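Local coordinates for protein GTN Reductase (Agrobacterium tumefaciens, PDB 4JIQ) that binds FMN in a TIM barrel and probably catalyses NAD(P)H-linked reductions, at residues T25-P30 with A66-L71; S126-I131 with A140-P145; I177-G182 with I229-V234. All coordinates share one frame; numbering follows the deposited sequence.

Overall arrangement
The fold is an eight-stranded parallel TIM barrel, and the three contacts follow one another along the chain around the pocket holding FMN and the nitroalkene 1L5. Contact 1 joins the loops after strands 19-21 and 50-57, contact 2 is the small hairpin of strands 127-128 and 140-141, and contact 3 pairs the neighbouring barrel strands 174-178 and 227-231. Contacts 1 and 2 have centres about 16 Å apart and touch, Ala66 packing on Tyr129. Contact 3 lies about 20 Å from either, centre to centre, with nearest atoms about 7 Å away. All three reach 1L5, whereas contacts 1 and 3 also reach the flavin, so loops, hairpin and barrel wall together frame one active-site pocket.

Contact 1 of 3, residues T25-P30 with A66-L71; sequences TRNRSP and ADVPGL. With FMN (flavin mononucleotide), chain B; 1L5 ([(1E)-1-nitroprop-1-en-2-yl]benzene), chain C.
With chi1 at -59°, Asn27 holds its CG beside the backbone N and opposite the carbonyl carbon, and this swings the amide onto Ala66. The two residues join the loops that follow the first two strands of the TIM barrel, 19-21 and 50-57, at the end of the barrel where the flavin sits. Asn27 ND2 donates to Ala66 O over 2.8 Å, with an N-H...O angle of 161°; the acceptor lies in the amide plane, and the nitrogen approaches nearly head-on to the carbonyl. The same ND2 rests 3.5 Å from Val68 CG2, so a methyl group packs against the polar end of the side chain.

Two residues on in 25-30, and one in 66-71, the main chains meet: Ser29 N donates to Asp67 O at 3.0 Å. Both Asn27 and Asp67 have positive phi, and the chain turns at each of them. The side chain of Ser29 points at the ring of Pro69, its CB 3.6 Å from Pro69 CD, while Ser29 OG is hydrogen-bonded to Asn38 in the following helix. At the outer end Asp67 OD1 lies 3.3 Å from Pro30 CA, a contact without a hydrogen bond.

Within 25-30 itself, Arg28 folds back and grips Arg26 O side-on with both NE and NH2, which probably helps hold the bend; Arg28 NH2 also donates to Thr354 O. At the inner end the Thr25 and Val68 side chains cross at about a right angle, Thr25 CG2 4.2 Å from Val68 CG2, and Thr25 CG2 also comes near the ring carbon C7 of 1L5. Thr25 addresses one edge of the isoalloxazine twice: its backbone N donates to FMN N5 at 2.9 Å, and its OG1 donates to FMN O4.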
loop_
_atom_site.group_PDB
_atom_site.type_symbol
_atom_site.label_atom_id
_atom_site.label_comp_id
_atom_site.label_asym_id
_atom_site.label_seq_id
_atom_site.Cartn_x
_atom_site.Cartn_y
_atom_site.Cartn_z
ATOM N N THR A 25 6.287 -2.744 5.151
ATOM C CA THR A 25 6.995 -3.999 4.931
ATOM C C THR A 25 8.109 -4.169 5.960
ATOM O O THR A 25 8.935 -3.276 6.132
ATOM C CB THR A 25 7.601 -4.049 3.516
ATOM O OG1 THR A 25 6.553 -4.220 2.556
ATOM C CG2 THR A 25 8.589 -5.202 3.393
ATOM N N ARG A 26 8.131 -5.311 6.644
ATOM C CA ARG A 26 9.139 -5.553 7.675
ATOM C C ARG A 26 10.056 -6.718 7.325
ATOM O O ARG A 26 11.098 -6.905 7.957
ATOM C CB ARG A 26 8.481 -5.806 9.034
ATOM C CG ARG A 26 7.384 -4.817 9.378
ATOM C CD ARG A 26 7.932 -3.398 9.430
ATOM N NE ARG A 26 9.129 -3.326 10.259
ATOM C CZ ARG A 26 9.119 -3.111 11.571
ATOM N NH1 ARG A 26 10.261 -3.070 12.244
ATOM N NH2 ARG A 26 7.967 -2.936 12.208
ATOM N N ASN A 27 9.657 -7.493 6.319
ATOM C CA ASN A 27 10.409 -8.669 5.891
ATOM C C ASN A 27 10.614 -9.673 7.022
ATOM O O ASN A 27 11.745 -10.066 7.316
ATOM C CB ASN A 27 11.756 -8.258 5.290
ATOM C CG ASN A 27 11.601 -7.343 4.094
ATOM O OD1 ASN A 27 11.680 -6.121 4.217
ATOM N ND2 ASN A 27 11.366 -7.932 2.926
ATOM N N ARG A 28 9.519 -10.094 7.649
ATOM C CA ARG A 28 9.615 -10.996 8.792
ATOM C C ARG A 28 8.638 -12.164 8.702
ATOM O O ARG A 28 8.172 -12.671 9.723
ATOM C CB ARG A 28 9.407 -10.217 10.097
ATOM C CG ARG A 28 10.621 -10.186 11.005
ATOM C CD ARG A 28 10.705 -8.903 11.809
ATOM N NE ARG A 28 10.949 -7.748 10.954
ATOM C CZ ARG A 28 11.619 -6.664 11.332
ATOM N NH1 ARG A 28 12.113 -6.580 12.559
ATOM N NH2 ARG A 28 11.793 -5.665 10.477
ATOM N N SER A 29 8.333 -12.583 7.475
ATOM C CA SER A 29 7.463 -13.734 7.238
ATOM C C SER A 29 8.113 -14.716 6.265
ATOM O O SER A 29 7.776 -14.738 5.081
ATOM C CB SER A 29 6.106 -13.285 6.696
ATOM O OG SER A 29 5.411 -12.501 7.649
ATOM N N PRO A 30 9.061 -15.527 6.765
ATOM C CA PRO A 30 9.765 -16.524 5.951
ATOM C C PRO A 30 8.803 -17.522 5.317
ATOM O O PRO A 30 7.896 -18.010 5.992
ATOM C CB PRO A 30 10.660 -17.233 6.971
ATOM C CG PRO A 30 10.865 -16.227 8.048
ATOM C CD PRO A 30 9.564 -15.495 8.150
ATOM N N ALA A 66 12.423 -10.688 -0.336
ATOM C CA ALA A 66 12.467 -11.910 0.465
ATOM C C ALA A 66 11.722 -11.772 1.796
ATOM O O ALA A 66 11.656 -10.684 2.374
ATOM C CB ALA A 66 13.910 -12.337 0.704
ATOM N N ASP A 67 11.166 -12.889 2.265
ATOM C CA ASP A 67 10.451 -12.970 3.544
ATOM C C ASP A 67 9.218 -12.074 3.645
ATOM O O ASP A 67 8.885 -11.586 4.726
ATOM C CB ASP A 67 11.395 -12.707 4.722
ATOM C CG ASP A 67 12.355 -13.852 4.962
ATOM O OD1 ASP A 67 12.169 -14.921 4.345
ATOM O OD2 ASP A 67 13.290 -13.687 5.775
ATOM N N VAL A 68 8.540 -11.872 2.523
ATOM C CA VAL A 68 7.320 -11.069 2.499
ATOM C C VAL A 68 6.072 -11.955 2.436
ATOM O O VAL A 68 5.957 -12.807 1.558
ATOM C CB VAL A 68 7.334 -10.072 1.319
ATOM C CG1 VAL A 68 5.947 -9.495 1.068
ATOM C CG2 VAL A 68 8.342 -8.964 1.584
ATOM N N PRO A 69 5.132 -11.750 3.373
ATOM C CA PRO A 69 3.903 -12.553 3.453
ATOM C C PRO A 69 3.009 -12.377 2.228
ATOM O O PRO A 69 2.816 -11.255 1.761
ATOM C CB PRO A 69 3.204 -12.000 4.700
ATOM C CG PRO A 69 3.722 -10.607 4.840
ATOM C CD PRO A 69 5.149 -10.662 4.369
ATOM N N GLY A 70 2.472 -13.482 1.721
ATOM C CA GLY A 70 1.648 -13.451 0.526
ATOM C C GLY A 70 0.214 -13.878 0.777
ATOM O O GLY A 70 -0.170 -14.159 1.912
ATOM N N LEU A 71 -0.582 -13.909 -0.289
ATOM C CA LEU A 71 -1.964 -14.378 -0.217
ATOM C C LEU A 71 -2.193 -15.538 -1.179
ATOM O O LEU A 71 -3.332 -15.908 -1.454
ATOM C CB LEU A 71 -2.942 -13.251 -0.552
ATOM C CG LEU A 71 -3.245 -12.197 0.513
ATOM C CD1 LEU A 71 -4.059 -11.060 -0.083
ATOM C CD2 LEU A 71 -3.967 -12.811 1.702
HETATM N N1 FMN B . 4.360 1.961 1.735
HETATM C C2 FMN B . 3.468 1.095 1.130
HETATM O O2 FMN B . 2.560 1.531 0.420
HETATM N N3 FMN B . 3.591 -0.266 1.317
HETATM C C4 FMN B . 4.603 -0.772 2.105
HETATM O O4 FMN B . 4.692 -1.993 2.262
HETATM C C4A FMN B . 5.517 0.095 2.701
HETATM N N5 FMN B . 6.544 -0.372 3.493
HETATM C C5A FMN B . 7.356 0.489 4.206
HETATM C C6 FMN B . 8.304 -0.017 5.095
HETATM C C7 FMN B . 9.114 0.853 5.814
HETATM C C7M FMN B . 10.122 0.301 6.777
HETATM C C8 FMN B . 8.980 2.231 5.651
HETATM C C8M FMN B . 9.857 3.169 6.429
HETATM C C9 FMN B . 8.037 2.735 4.756
HETATM C C9A FMN B . 7.211 1.866 4.036
HETATM N N10 FMN B . 6.239 2.340 3.161
HETATM C C10 FMN B . 5.384 1.463 2.520
HETATM C "C1'" FMN B . 5.826 3.778 3.174
HETATM C "C2'" FMN B . 4.994 4.115 4.404
HETATM O "O2'" FMN B . 3.772 3.417 4.365
HETATM C "C3'" FMN B . 4.698 5.606 4.466
HETATM O "O3'" FMN B . 4.329 6.072 3.192
HETATM C "C4'" FMN B . 5.869 6.448 4.974
HETATM O "O4'" FMN B . 7.086 6.191 4.307
HETATM C "C5'" FMN B . 6.044 6.242 6.475
HETATM O "O5'" FMN B . 6.606 7.421 6.994
HETATM P P FMN B . 5.620 8.515 7.621
HETATM O O1P FMN B . 5.122 8.058 8.967
HETATM O O2P FMN B . 4.453 8.724 6.690
HETATM O O3P FMN B . 6.403 9.790 7.783
HETATM C C1 1L5 C . 8.239 -1.148 0.115
HETATM C C2 1L5 C . 9.665 -1.548 0.383
HETATM C C3 1L5 C . 10.648 -0.566 0.490
HETATM C C4 1L5 C . 11.979 -0.901 0.740
HETATM C C5 1L5 C . 12.340 -2.228 0.898
HETATM C C6 1L5 C . 11.355 -3.206 0.803
HETATM C C7 1L5 C . 10.027 -2.872 0.553
HETATM C C8 1L5 C . 8.013 0.086 -0.342
HETATM O O1 1L5 C . 6.646 1.697 -0.154
HETATM N N 1L5 C . 6.872 0.581 -0.580
HETATM O O 1L5 C . 5.855 -0.039 -1.319
HETATM C C 1L5 C . 7.092 -2.087 0.326
#

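Contact 2 of 3, residues S126-I131 with A140-P145; sequences SKTYII and AETSEP. With 1L5 ([(1E)-1-nitroprop-1-en-2-yl]benzene), chain C.
A short beta hairpin, strands 127-128 and 140-141, stands beside the ligand pocket at the mouth of the barrel and brings Ser126, Lys127 and Thr128 against Ala140, Glu141 and Thr142. Thr128 and Ala140 form the antiparallel hydrogen-bonded pair: Ala140 N donates to Thr128 O at 3.2 Å, and the return bond from Thr128 N to Ala140 O is weak. Beyond the non-hydrogen-bonded pair Lys127-Glu141, Thr142 N donates to Ser126 O at 3.2 Å.

Thr128 and Ala140 share a face of the hairpin, while the side chains of Lys127 and Glu141 diverge. Thr142 CG2 sits 3.4 Å from Thr128 OG1, the two side chains meeting at about a right angle, and Ile130 CD1 reaches Ala140 CB at 3.4 Å. The exposed Lys127 bends at chi2 (-68°), which lays its CD 3.3 Å from Ala140 O and leaves NZ near Glu141 OE2, though too far for a salt bridge.

Tyr129 points away from 140-145, and its ring reaches the ligand. That ring also meets the one of Tyr356, and its edge faces the ligand's phenyl group, Tyr129 CE1 lying 3.3 Å from 1L5 C5.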
loop_
_atom_site.group_PDB
_atom_site.type_symbol
_atom_site.label_atom_id
_atom_site.label_comp_id
_atom_site.label_asym_id
_atom_site.label_seq_id
_atom_site.Cartn_x
_atom_site.Cartn_y
_atom_site.Cartn_z
ATOM N N SER A 126 17.253 -0.434 -9.367
ATOM C CA SER A 126 16.714 -0.621 -8.024
ATOM C C SER A 126 17.325 -1.829 -7.324
ATOM O O SER A 126 18.060 -2.604 -7.934
ATOM C CB SER A 126 15.189 -0.757 -8.078
ATOM O OG SER A 126 14.595 0.411 -8.621
ATOM N N LYS A 127 17.008 -1.983 -6.040
ATOM C CA LYS A 127 17.557 -3.064 -5.227
ATOM C C LYS A 127 16.474 -3.991 -4.677
ATOM O O LYS A 127 15.301 -3.625 -4.611
ATOM C CB LYS A 127 18.395 -2.497 -4.081
ATOM C CG LYS A 127 19.787 -2.049 -4.493
ATOM C CD LYS A 127 20.650 -3.239 -4.888
ATOM C CE LYS A 127 22.100 -2.828 -5.110
ATOM N NZ LYS A 127 23.004 -4.008 -5.224
ATOM N N THR A 128 16.890 -5.188 -4.270
ATOM C CA THR A 128 15.979 -6.232 -3.815
ATOM C C THR A 128 16.599 -6.979 -2.636
ATOM O O THR A 128 17.818 -7.018 -2.502
ATOM C CB THR A 128 15.713 -7.243 -4.956
ATOM O OG1 THR A 128 15.199 -6.555 -6.102
ATOM C CG2 THR A 128 14.726 -8.314 -4.535
ATOM N N TYR A 129 15.761 -7.551 -1.773
ATOM C CA TYR A 129 16.229 -8.477 -0.748
ATOM C C TYR A 129 16.143 -9.901 -1.280
ATOM O O TYR A 129 15.059 -10.377 -1.612
ATOM C CB TYR A 129 15.369 -8.382 0.514
ATOM C CG TYR A 129 15.287 -7.008 1.137
ATOM C CD1 TYR A 129 14.395 -6.062 0.656
ATOM C CD2 TYR A 129 16.080 -6.666 2.226
ATOM C CE1 TYR A 129 14.306 -4.813 1.219
ATOM C CE2 TYR A 129 15.997 -5.412 2.802
ATOM C CZ TYR A 129 15.105 -4.489 2.291
ATOM O OH TYR A 129 15.009 -3.238 2.851
ATOM N N ILE A 130 17.279 -10.583 -1.357
ATOM C CA ILE A 130 17.288 -11.980 -1.783
ATOM C C ILE A 130 17.908 -12.877 -0.718
ATOM O O ILE A 130 19.087 -12.748 -0.390
ATOM C CB ILE A 130 18.017 -12.165 -3.124
ATOM C CG1 ILE A 130 17.135 -11.664 -4.266
ATOM C CG2 ILE A 130 18.358 -13.629 -3.348
ATOM C CD1 ILE A 130 17.759 -10.577 -5.087
ATOM N N ILE A 131 17.106 -13.784 -0.176
ATOM C CA ILE A 131 17.577 -14.643 0.901
ATOM C C ILE A 131 18.571 -15.681 0.379
ATOM O O ILE A 131 18.455 -16.163 -0.753
ATOM C CB ILE A 131 16.411 -15.315 1.661
ATOM C CG1 ILE A 131 16.596 -15.139 3.170
ATOM C CG2 ILE A 131 16.293 -16.788 1.300
ATOM C CD1 ILE A 131 16.527 -13.698 3.627
ATOM N N ALA A 140 20.563 -7.134 -4.164
ATOM C CA ALA A 140 20.899 -7.408 -5.558
ATOM C C ALA A 140 20.144 -6.459 -6.484
ATOM O O ALA A 140 19.131 -5.877 -6.096
ATOM C CB ALA A 140 20.578 -8.847 -5.907
ATOM N N GLU A 141 20.643 -6.298 -7.704
ATOM C CA GLU A 141 19.964 -5.465 -8.689
ATOM C C GLU A 141 18.690 -6.138 -9.176
ATOM O O GLU A 141 18.618 -7.364 -9.250
ATOM C CB GLU A 141 20.883 -5.169 -9.874
ATOM C CG GLU A 141 21.722 -3.921 -9.691
ATOM C CD GLU A 141 23.112 -4.067 -10.269
ATOM O OE1 GLU A 141 23.253 -4.693 -11.342
ATOM O OE2 GLU A 141 24.067 -3.564 -9.640
ATOM N N THR A 142 17.683 -5.332 -9.500
ATOM C CA THR A 142 16.439 -5.865 -10.038
ATOM C C THR A 142 16.688 -6.444 -11.425
ATOM O O THR A 142 17.484 -5.908 -12.195
ATOM C CB THR A 142 15.328 -4.798 -10.100
ATOM O OG1 THR A 142 15.814 -3.632 -10.777
ATOM C CG2 THR A 142 14.880 -4.414 -8.698
ATOM N N SER A 143 16.005 -7.540 -11.737
ATOM C CA SER A 143 16.228 -8.254 -12.989
ATOM C C SER A 143 15.615 -7.568 -14.207
ATOM O O SER A 143 14.753 -6.698 -14.088
ATOM C CB SER A 143 15.701 -9.689 -12.887
ATOM O OG SER A 143 16.416 -10.431 -11.914
ATOM N N GLU A 144 16.081 -7.986 -15.379
ATOM C CA GLU A 144 15.548 -7.549 -16.661
ATOM C C GLU A 144 14.128 -8.075 -16.817
ATOM O O GLU A 144 13.899 -9.280 -16.704
ATOM C CB GLU A 144 16.414 -8.129 -17.773
ATOM C CG GLU A 144 16.811 -7.173 -18.871
ATOM C CD GLU A 144 17.818 -7.804 -19.813
ATOM O OE1 GLU A 144 17.870 -9.051 -19.865
ATOM O OE2 GLU A 144 18.564 -7.059 -20.485
ATOM N N PRO A 145 13.168 -7.177 -17.085
ATOM C CA PRO A 145 11.758 -7.566 -17.195
ATOM C C PRO A 145 11.336 -7.939 -18.614
ATOM O O PRO A 145 12.037 -7.628 -19.575
ATOM C CB PRO A 145 11.028 -6.295 -16.768
ATOM C CG PRO A 145 11.913 -5.204 -17.257
ATOM C CD PRO A 145 13.335 -5.713 -17.125
HETATM C C1 1L5 C . 8.239 -1.148 0.115
HETATM C C2 1L5 C . 9.665 -1.548 0.383
HETATM C C3 1L5 C . 10.648 -0.566 0.490
HETATM C C4 1L5 C . 11.979 -0.901 0.740
HETATM C C5 1L5 C . 12.340 -2.228 0.898
HETATM C C6 1L5 C . 11.355 -3.206 0.803
HETATM C C7 1L5 C . 10.027 -2.872 0.553
HETATM C C8 1L5 C . 8.013 0.086 -0.342
HETATM O O1 1L5 C . 6.646 1.697 -0.154
HETATM N N 1L5 C . 6.872 0.581 -0.580
HETATM O O 1L5 C . 5.855 -0.039 -1.319
HETATM C C 1L5 C . 7.092 -2.087 0.326
#

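Contact 3 of 3, residues I177-G182 with I229-V234; sequences IHAANG and IRLSPV. With FMN (flavin mononucleotide), chain B; 1L5 ([(1E)-1-nitroprop-1-en-2-yl]benzene), chain C.
Ile177 pairs with Ile229 across the strands at the closely packed end of this contact, and their side chains cross at a slant where barrel strands 174-178 and 227-231 run parallel in the TIM barrel. Arg230 N donates to Ile177 O at 2.9 Å. On the helix-covered outside of the sheet, Ile229 CG1 sits 3.9 Å from Ile177 CB, and Ala179 CB touches both Ile229 CD1 and Leu231 CD2; helix 209-222 closes over both isoleucines.

Pairing is less regular toward the strand ends. The bond from Ala179 N to Arg230 O is weak, and the chain continues through 180-182 as a loop. A side chain then takes over: Ser232, with OG between its backbone N and carbonyl carbon (chi1 55°), accepts from Asn181 N at 2.9 Å and an angle of 174°, while Ala180 CB packs beside the same oxygen. Every touching residue is buried, so the looser side faces bound ligands rather than solvent. There Asn181, its OD1 held by Thr271, turns its amide toward the nitro group of 1L5, although the modelled approach is too short to be reliable. The His178 ring, stacked with Trp99, presents its edge to the other nitro oxygen, with His178 CE1 3.1 Å from 1L5 O.

Arg230 extends from CG to NE along the inside of the barrel, placing NE 2.8 Å from FMN O2 and NH2 2.7 Å from FMN O3', with FMN O3' at the edge of the guanidinium, near its plane. A positive group beside O2 would be expected to favour negative charge on the N1-C2-O2 region of reduced flavin, as in other members of this family.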
loop_
_atom_site.group_PDB
_atom_site.type_symbol
_atom_site.label_atom_id
_atom_site.label_comp_id
_atom_site.label_asym_id
_atom_site.label_seq_id
_atom_site.Cartn_x
_atom_site.Cartn_y
_atom_site.Cartn_z
ATOM N N ILE A 177 -5.795 -1.637 -2.586
ATOM C CA ILE A 177 -5.058 -1.862 -3.822
ATOM C C ILE A 177 -3.787 -1.022 -3.831
ATOM O O ILE A 177 -3.845 0.200 -3.708
ATOM C CB ILE A 177 -5.912 -1.521 -5.057
ATOM C CG1 ILE A 177 -7.121 -2.455 -5.142
ATOM C CG2 ILE A 177 -5.078 -1.621 -6.323
ATOM C CD1 ILE A 177 -8.195 -1.979 -6.094
ATOM N N HIS A 178 -2.640 -1.679 -3.962
ATOM C CA HIS A 178 -1.364 -0.973 -3.986
ATOM C C HIS A 178 -1.074 -0.427 -5.383
ATOM O O HIS A 178 -0.714 -1.176 -6.290
ATOM C CB HIS A 178 -0.230 -1.890 -3.520
ATOM C CG HIS A 178 1.034 -1.167 -3.177
ATOM N ND1 HIS A 178 2.077 -1.767 -2.503
ATOM C CD2 HIS A 178 1.426 0.108 -3.414
ATOM C CE1 HIS A 178 3.055 -0.896 -2.342
ATOM N NE2 HIS A 178 2.687 0.251 -2.884
ATOM N N ALA A 179 -1.245 0.880 -5.551
ATOM C CA ALA A 179 -1.011 1.521 -6.841
ATOM C C ALA A 179 -0.001 2.660 -6.703
ATOM O O ALA A 179 -0.065 3.651 -7.428
ATOM C CB ALA A 179 -2.315 2.029 -7.429
ATOM N N ALA A 180 0.937 2.497 -5.774
ATOM C CA ALA A 180 1.868 3.556 -5.427
ATOM C C ALA A 180 3.329 3.104 -5.482
ATOM O O ALA A 180 3.624 1.938 -5.743
ATOM C CB ALA A 180 1.533 4.105 -4.049
ATOM N N ASN A 181 4.232 4.052 -5.243
ATOM C CA ASN A 181 5.669 3.784 -5.077
ATOM C C ASN A 181 6.346 3.038 -6.221
ATOM O O ASN A 181 7.288 2.273 -6.008
ATOM C CB ASN A 181 5.934 3.071 -3.749
ATOM C CG ASN A 181 5.402 3.851 -2.564
ATOM O OD1 ASN A 181 5.142 5.052 -2.664
ATOM N ND2 ASN A 181 5.242 3.177 -1.437
ATOM N N GLY A 182 5.864 3.264 -7.439
ATOM C CA GLY A 182 6.551 2.799 -8.635
ATOM C C GLY A 182 6.431 1.314 -8.928
ATOM O O GLY A 182 7.323 0.731 -9.541
ATOM N N ILE A 229 -7.667 2.154 -2.233
ATOM C CA ILE A 229 -6.494 2.210 -3.092
ATOM C C ILE A 229 -5.487 3.234 -2.578
ATOM O O ILE A 229 -5.860 4.250 -1.989
ATOM C CB ILE A 229 -6.894 2.532 -4.556
ATOM C CG1 ILE A 229 -5.711 2.332 -5.508
ATOM C CG2 ILE A 229 -7.456 3.942 -4.669
ATOM C CD1 ILE A 229 -6.078 2.475 -6.964
ATOM N N ARG A 230 -4.207 2.948 -2.791
ATOM C CA ARG A 230 -3.138 3.848 -2.384
ATOM C C ARG A 230 -2.463 4.464 -3.606
ATOM O O ARG A 230 -2.105 3.763 -4.552
ATOM C CB ARG A 230 -2.120 3.099 -1.528
ATOM C CG ARG A 230 -1.006 3.964 -0.959
ATOM C CD ARG A 230 -0.158 3.148 -0.001
ATOM N NE ARG A 230 0.984 3.884 0.538
ATOM C CZ ARG A 230 0.956 4.572 1.673
ATOM N NH1 ARG A 230 -0.154 4.623 2.375
ATOM N NH2 ARG A 230 2.030 5.211 2.104
ATOM N N LEU A 231 -2.305 5.783 -3.584
ATOM C CA LEU A 231 -1.681 6.505 -4.687
ATOM C C LEU A 231 -0.519 7.363 -4.193
ATOM O O LEU A 231 -0.486 7.766 -3.032
ATOM C CB LEU A 231 -2.714 7.380 -5.403
ATOM C CG LEU A 231 -3.896 6.630 -6.025
ATOM C CD1 LEU A 231 -4.964 7.597 -6.514
ATOM C CD2 LEU A 231 -3.427 5.727 -7.160
ATOM N N SER A 232 0.438 7.626 -5.078
ATOM C CA SER A 232 1.555 8.517 -4.774
ATOM C C SER A 232 1.978 9.267 -6.034
ATOM O O SER A 232 2.869 8.818 -6.759
ATOM C CB SER A 232 2.735 7.740 -4.182
ATOM O OG SER A 232 3.140 6.687 -5.035
ATOM N N PRO A 233 1.335 10.417 -6.295
ATOM C CA PRO A 233 1.465 11.189 -7.537
ATOM C C PRO A 233 2.895 11.601 -7.887
ATOM O O PRO A 233 3.267 11.532 -9.058
ATOM C CB PRO A 233 0.626 12.441 -7.257
ATOM C CG PRO A 233 -0.331 12.031 -6.207
ATOM C CD PRO A 233 0.411 11.060 -5.346
ATOM N N VAL A 234 3.678 12.019 -6.897
ATOM C CA VAL A 234 4.991 12.596 -7.174
ATOM C C VAL A 234 6.171 11.805 -6.614
ATOM O O VAL A 234 7.292 12.307 -6.587
ATOM C CB VAL A 234 5.089 14.044 -6.656
ATOM C CG1 VAL A 234 4.068 14.924 -7.353
ATOM C CG2 VAL A 234 4.900 14.082 -5.144
HETATM N N1 FMN B . 4.360 1.961 1.735
HETATM C C2 FMN B . 3.468 1.095 1.130
HETATM O O2 FMN B . 2.560 1.531 0.420
HETATM N N3 FMN B . 3.591 -0.266 1.317
HETATM C C4 FMN B . 4.603 -0.772 2.105
HETATM O O4 FMN B . 4.692 -1.993 2.262
HETATM C C4A FMN B . 5.517 0.095 2.701
HETATM N N5 FMN B . 6.544 -0.372 3.493
HETATM C C5A FMN B . 7.356 0.489 4.206
HETATM C C6 FMN B . 8.304 -0.017 5.095
HETATM C C7 FMN B . 9.114 0.853 5.814
HETATM C C7M FMN B . 10.122 0.301 6.777
HETATM C C8 FMN B . 8.980 2.231 5.651
HETATM C C8M FMN B . 9.857 3.169 6.429
HETATM C C9 FMN B . 8.037 2.735 4.756
HETATM C C9A FMN B . 7.211 1.866 4.036
HETATM N N10 FMN B . 6.239 2.340 3.161
HETATM C C10 FMN B . 5.384 1.463 2.520
HETATM C "C1'" FMN B . 5.826 3.778 3.174
HETATM C "C2'" FMN B . 4.994 4.115 4.404
HETATM O "O2'" FMN B . 3.772 3.417 4.365
HETATM C "C3'" FMN B . 4.698 5.606 4.466
HETATM O "O3'" FMN B . 4.329 6.072 3.192
HETATM C "C4'" FMN B . 5.869 6.448 4.974
HETATM O "O4'" FMN B . 7.086 6.191 4.307
HETATM C "C5'" FMN B . 6.044 6.242 6.475
HETATM O "O5'" FMN B . 6.606 7.421 6.994
HETATM P P FMN B . 5.620 8.515 7.621
HETATM O O1P FMN B . 5.122 8.058 8.967
HETATM O O2P FMN B . 4.453 8.724 6.690
HETATM O O3P FMN B . 6.403 9.790 7.783
HETATM C C1 1L5 C . 8.239 -1.148 0.115
HETATM C C2 1L5 C . 9.665 -1.548 0.383
HETATM C C3 1L5 C . 10.648 -0.566 0.490
HETATM C C4 1L5 C . 11.979 -0.901 0.740
HETATM C C5 1L5 C . 12.340 -2.228 0.898
HETATM C C6 1L5 C . 11.355 -3.206 0.803
HETATM C C7 1L5 C . 10.027 -2.872 0.553
HETATM C C8 1L5 C . 8.013 0.086 -0.342
HETATM O O1 1L5 C . 6.646 1.697 -0.154
HETATM N N 1L5 C . 6.872 0.581 -0.580
HETATM O O 1L5 C . 5.855 -0.039 -1.319
HETATM C C 1L5 C . 7.092 -2.087 0.326
#